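Long-range contacts in uncharacterized NTF2-like protein (Cytophaga hutchinsonii ATCC 33406, PDB 3F14), which is of unknown function but has the NTF2-like fold of the SnoaL-like family, whose cone-shaped cavity often holds a small ligand: residues C24-I29 and R98-T103; I29-I34 and K105-Y110. One frame throughout, in Å; residues are numbered along the deposited sequence.

Interaction 1 (C24-I29 and R98-T103); sequences CFNDII and RFENDT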
# COMPACT_ATOMS: atom_id res chain seq x y z
N CYS A 24 13.25 17.48 5.54
CA CYS A 24 12.47 16.73 6.49
C CYS A 24 12.95 15.29 6.64
O CYS A 24 12.37 14.56 7.42
CB CYS A 24 11.01 16.66 6.01
SG CYS A 24 10.33 18.31 5.65
N PHE A 25 13.96 14.87 5.89
CA PHE A 25 14.45 13.50 6.01
C PHE A 25 15.16 13.29 7.31
O PHE A 25 16.02 14.10 7.70
CB PHE A 25 15.45 13.16 4.90
CG PHE A 25 14.85 12.94 3.50
CD1 PHE A 25 13.51 13.18 3.19
CD2 PHE A 25 15.69 12.52 2.48
CE1 PHE A 25 13.01 12.92 1.88
CE2 PHE A 25 15.22 12.29 1.19
CZ PHE A 25 13.88 12.49 0.90
N ASN A 26 14.87 12.18 7.98
CA ASN A 26 15.69 11.77 9.12
C ASN A 26 17.11 11.44 8.64
O ASN A 26 17.31 10.92 7.55
CB ASN A 26 15.03 10.59 9.81
CG ASN A 26 15.61 10.30 11.18
OD1 ASN A 26 16.61 9.59 11.30
ND2 ASN A 26 14.99 10.85 12.21
N ASP A 27 18.10 11.65 9.50
CA ASP A 27 19.49 11.31 9.16
C ASP A 27 19.61 9.85 8.68
O ASP A 27 20.44 9.57 7.81
CB ASP A 27 20.41 11.54 10.37
CG ASP A 27 20.68 13.00 10.60
OD1 ASP A 27 21.00 13.70 9.61
OD2 ASP A 27 20.53 13.45 11.75
N ILE A 28 18.82 8.94 9.24
CA ILE A 28 18.90 7.52 8.85
C ILE A 28 17.64 7.04 8.14
O ILE A 28 17.28 5.89 8.24
CB ILE A 28 19.33 6.61 10.03
CG1 ILE A 28 18.33 6.71 11.19
CG2 ILE A 28 20.76 7.00 10.49
CD1 ILE A 28 18.55 5.61 12.28
N ILE A 29 17.00 7.95 7.44
CA ILE A 29 15.85 7.59 6.60
C ILE A 29 16.12 6.38 5.75
O ILE A 29 17.20 6.19 5.23
CB ILE A 29 15.45 8.79 5.72
CG1 ILE A 29 14.17 8.48 4.87
CG2 ILE A 29 16.59 9.25 4.77
CD1 ILE A 29 13.56 9.73 4.18
N ARG A 98 6.47 6.59 7.75
CA ARG A 98 6.54 6.57 9.20
C ARG A 98 7.39 7.75 9.60
O ARG A 98 8.54 7.88 9.18
CB ARG A 98 7.17 5.31 9.74
CG ARG A 98 7.20 5.25 11.30
CD ARG A 98 7.86 3.99 11.88
N PHE A 99 6.81 8.61 10.43
CA PHE A 99 7.48 9.76 10.90
C PHE A 99 8.08 9.52 12.29
O PHE A 99 7.66 8.62 13.03
CB PHE A 99 6.52 10.95 10.97
CG PHE A 99 5.96 11.34 9.64
CD1 PHE A 99 6.62 12.24 8.85
CD2 PHE A 99 4.77 10.80 9.21
CE1 PHE A 99 6.10 12.57 7.60
CE2 PHE A 99 4.26 11.13 8.01
CZ PHE A 99 4.95 12.01 7.19
N GLU A 100 9.13 10.28 12.57
CA GLU A 100 9.69 10.37 13.92
C GLU A 100 9.58 11.85 14.16
O GLU A 100 10.41 12.62 13.68
CB GLU A 100 11.13 9.90 13.97
CG GLU A 100 11.71 9.89 15.37
CD GLU A 100 13.12 9.32 15.38
OE1 GLU A 100 13.24 8.09 15.15
OE2 GLU A 100 14.09 10.09 15.59
N ASN A 101 8.51 12.21 14.89
CA ASN A 101 8.08 13.58 15.10
C ASN A 101 7.95 14.28 13.74
O ASN A 101 7.15 13.81 12.96
CB ASN A 101 9.00 14.27 16.08
CG ASN A 101 8.97 13.60 17.43
OD1 ASN A 101 7.91 13.08 17.84
ND2 ASN A 101 10.10 13.60 18.14
N ASP A 102 8.75 15.31 13.43
CA ASP A 102 8.64 15.99 12.12
C ASP A 102 9.64 15.53 11.02
O ASP A 102 9.74 16.17 9.97
CB ASP A 102 8.72 17.49 12.31
CG ASP A 102 9.96 17.92 13.02
OD1 ASP A 102 10.59 17.05 13.69
OD2 ASP A 102 10.30 19.12 12.93
N THR A 103 10.31 14.40 11.23
CA THR A 103 11.21 13.87 10.23
C THR A 103 10.59 12.62 9.63
O THR A 103 9.82 11.93 10.30
CB THR A 103 12.62 13.56 10.79
OG1 THR A 103 12.55 12.40 11.65
CG2 THR A 103 13.17 14.83 11.52
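Cys24 and Thr103 mark the closest approach of the two backbones, with the CA of Thr103 making a CA-H...O contact of 3.1 Å to O of Cys24. The main side-chain link is one straight hydrogen bond. ND2 of Asn26 donates to OG1 of Thr103 at 2.9 Å, with an N-H...O angle of 175°. The hydroxyl oxygen lies in the plane of the Asn26 amide. A chi1 of -166° turns the amide of Asn26 away from its own backbone N and carries it across to the threonine.

Both ends of this bond are tied back to their own turns. OD1 of Asn26 accepts from N of Ile28 at 3.1 Å, forming an Asx turn on the type I turn from Asn26 to Ile29. OG1 of Thr103 donates to O of Glu100 at 3.0 Å, on a lone pair of that carbonyl. The same oxygen also takes N-H of Thr103. Replacing Asn26 with a leucine would probably leave OG1 of Thr103 without its donor and N of Ile28 without its side-chain acceptor.

The carboxylate of Glu100 passes near the amide, its plane turned 74° from it, but its salt-bridge partner is Lys105. The 100-103 turn is type II', the tight hairpin connection between antiparallel strands 88-100 and 103-111 of the NTF2-like sheet.

Interaction 2 (I29-I34 and K105-Y110); sequences IEWNII and KTITSY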
# COMPACT_ATOMS: atom_id res chain seq x y z
N ILE A 29 17.00 7.95 7.44
CA ILE A 29 15.85 7.59 6.60
C ILE A 29 16.12 6.38 5.75
O ILE A 29 17.20 6.19 5.23
CB ILE A 29 15.45 8.79 5.72
CG1 ILE A 29 14.17 8.48 4.87
CG2 ILE A 29 16.59 9.25 4.77
CD1 ILE A 29 13.56 9.73 4.18
N GLU A 30 15.10 5.53 5.58
CA GLU A 30 15.19 4.45 4.62
C GLU A 30 14.01 4.57 3.65
O GLU A 30 12.90 4.86 4.09
CB GLU A 30 15.12 3.08 5.31
CG GLU A 30 16.25 2.90 6.25
CD GLU A 30 16.37 1.48 6.82
OE1 GLU A 30 15.60 0.58 6.39
OE2 GLU A 30 17.23 1.32 7.72
N TRP A 31 14.26 4.34 2.37
CA TRP A 31 13.23 4.21 1.35
C TRP A 31 13.27 2.80 0.83
O TRP A 31 14.20 2.41 0.15
CB TRP A 31 13.41 5.21 0.22
CG TRP A 31 12.24 5.28 -0.77
CD1 TRP A 31 11.03 4.74 -0.62
CD2 TRP A 31 12.19 6.02 -2.00
NE1 TRP A 31 10.23 5.06 -1.69
CE2 TRP A 31 10.91 5.86 -2.56
CE3 TRP A 31 13.10 6.83 -2.69
CZ2 TRP A 31 10.53 6.43 -3.78
CZ3 TRP A 31 12.74 7.39 -3.92
CH2 TRP A 31 11.46 7.21 -4.44
N ASN A 32 12.23 2.02 1.18
CA ASN A 32 12.04 0.65 0.76
C ASN A 32 11.10 0.66 -0.45
O ASN A 32 9.90 0.81 -0.30
CB ASN A 32 11.46 -0.18 1.89
CG ASN A 32 11.26 -1.63 1.51
OD1 ASN A 32 11.57 -2.03 0.41
ND2 ASN A 32 10.72 -2.40 2.43
N ILE A 33 11.64 0.50 -1.65
CA ILE A 33 10.87 0.40 -2.88
C ILE A 33 10.65 -1.11 -3.07
O ILE A 33 11.54 -1.85 -3.48
CB ILE A 33 11.56 1.05 -4.08
CG1 ILE A 33 11.83 2.53 -3.74
CG2 ILE A 33 10.65 0.89 -5.34
CD1 ILE A 33 12.66 3.27 -4.85
N ILE A 34 9.45 -1.57 -2.70
CA ILE A 34 9.10 -2.98 -2.64
C ILE A 34 9.36 -3.68 -3.98
O ILE A 34 8.95 -3.23 -5.03
CB ILE A 34 7.60 -3.13 -2.26
CG1 ILE A 34 7.33 -2.59 -0.84
CG2 ILE A 34 7.15 -4.59 -2.37
CD1 ILE A 34 7.86 -3.41 0.30
N LYS A 105 11.08 9.03 8.83
CA LYS A 105 11.94 7.96 9.27
C LYS A 105 12.06 6.84 8.23
O LYS A 105 13.16 6.35 7.90
CB LYS A 105 11.47 7.41 10.62
CG LYS A 105 12.42 6.48 11.28
CD LYS A 105 13.71 7.19 11.72
CE LYS A 105 14.66 6.27 12.52
NZ LYS A 105 14.01 5.81 13.77
N THR A 106 10.91 6.45 7.70
CA THR A 106 10.86 5.44 6.63
C THR A 106 9.79 5.79 5.62
O THR A 106 8.76 6.37 5.97
CB THR A 106 10.63 4.01 7.13
OG1 THR A 106 9.32 3.90 7.67
CG2 THR A 106 11.63 3.61 8.21
N ILE A 107 10.06 5.42 4.36
CA ILE A 107 9.10 5.44 3.27
C ILE A 107 9.09 4.03 2.68
O ILE A 107 10.16 3.47 2.45
CB ILE A 107 9.46 6.45 2.16
CG1 ILE A 107 9.79 7.82 2.78
CG2 ILE A 107 8.29 6.49 1.14
CD1 ILE A 107 10.28 8.85 1.76
N THR A 108 7.90 3.44 2.49
CA THR A 108 7.75 2.14 1.83
C THR A 108 6.84 2.33 0.63
O THR A 108 5.71 2.82 0.81
CB THR A 108 7.16 1.11 2.80
OG1 THR A 108 7.95 1.04 4.00
CG2 THR A 108 7.14 -0.30 2.13
N SER A 109 7.30 2.00 -0.58
CA SER A 109 6.49 2.25 -1.78
C SER A 109 6.20 0.95 -2.52
O SER A 109 7.11 0.21 -2.88
CB SER A 109 7.20 3.21 -2.70
OG SER A 109 7.42 4.50 -2.12
N TYR A 110 4.90 0.73 -2.76
CA TYR A 110 4.40 -0.36 -3.61
C TYR A 110 4.00 0.26 -4.92
O TYR A 110 3.07 1.05 -4.96
CB TYR A 110 3.18 -1.04 -2.96
CG TYR A 110 3.47 -1.68 -1.64
CD1 TYR A 110 3.63 -0.95 -0.46
CD2 TYR A 110 3.49 -3.08 -1.52
CE1 TYR A 110 3.92 -1.58 0.76
CE2 TYR A 110 3.78 -3.69 -0.34
CZ TYR A 110 4.00 -2.95 0.86
OH TYR A 110 4.27 -3.60 2.04
O HOH W 1 9.54 -1.09 4.84
O HOH W 2 7.39 -0.93 -5.48
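In the mixed NTF2-like sheet, strand 29-33 runs parallel to residues 105-110 of strand 103-111; the axes of the two segments come within 4.7 Å and lie 9° apart. Backbone bonds link them in turn: Glu30 N to Lys105 O, Ile107 N to Glu30 O, Asn32 N to Ile107 O, Ser109 N to Asn32 O and Ile34 N to Ser109 O.

On one face, the indole of Trp31 reaches across to the second strand. With chi1 at -171° it swings away from its own backbone N, which brings NE1 over to Ser109. NE1 donates to OG of Ser109 at 2.9 Å. The bond is nearly straight, and OG sits at the edge of the ring, in its plane. OG of Ser109 is also bonded to Asp95, so two partners hold it. CD1 of the indole packs 3.6 Å from CB of Ile107. CD1 of Ile107 also meets CD1 of Ile29, at 4.2 Å.

On the other face, Asn32 and Thr108 lie side by side and point the same way. One water joins ND2 of Asn32 to OG1 of Thr108.

At the end of the pair, CG1 of Ile34 sits over the centre of the Tyr110 ring, 3.6 Å from the centroid, a CH-pi contact. CD1 of Ile34 reaches CG2 of Thr108 at 3.7 Å. OH of Tyr110 bonds to Glu76 of the second subunit, which places this end at the dimer interface.

Lys105 and Thr106 form a classic beta bulge against Arg98 of strand 88-100. The pairing of 29-33 with 103-111 is the parallel step in the otherwise antiparallel, curved sheet of the NTF2-like fold.

How the interactions relate
Interactions 1 and 2 follow one another along the same two parts of the chain, with centres 12 Å apart and Ile29 in common. Residues 24-29 lead through a corner into strand 29-33, while strand 88-100 passes through the 100-103 turn into strand 103-111. Lys105 joins them: its NZ is 2.8 Å from OE1 of Glu100 in their salt bridge, its N probably hydrogen-bonds to O of Arg98 (2.8 Å), and its CD packs 3.7 Å from CG of Asn26. A Tris and a triethylene glycol lie about 4 Å from the side chains of Ser109 and Ile33, on one face. Both probably come from the crystallisation liquor but may mark a pocket. Whether it is an active site is undecided.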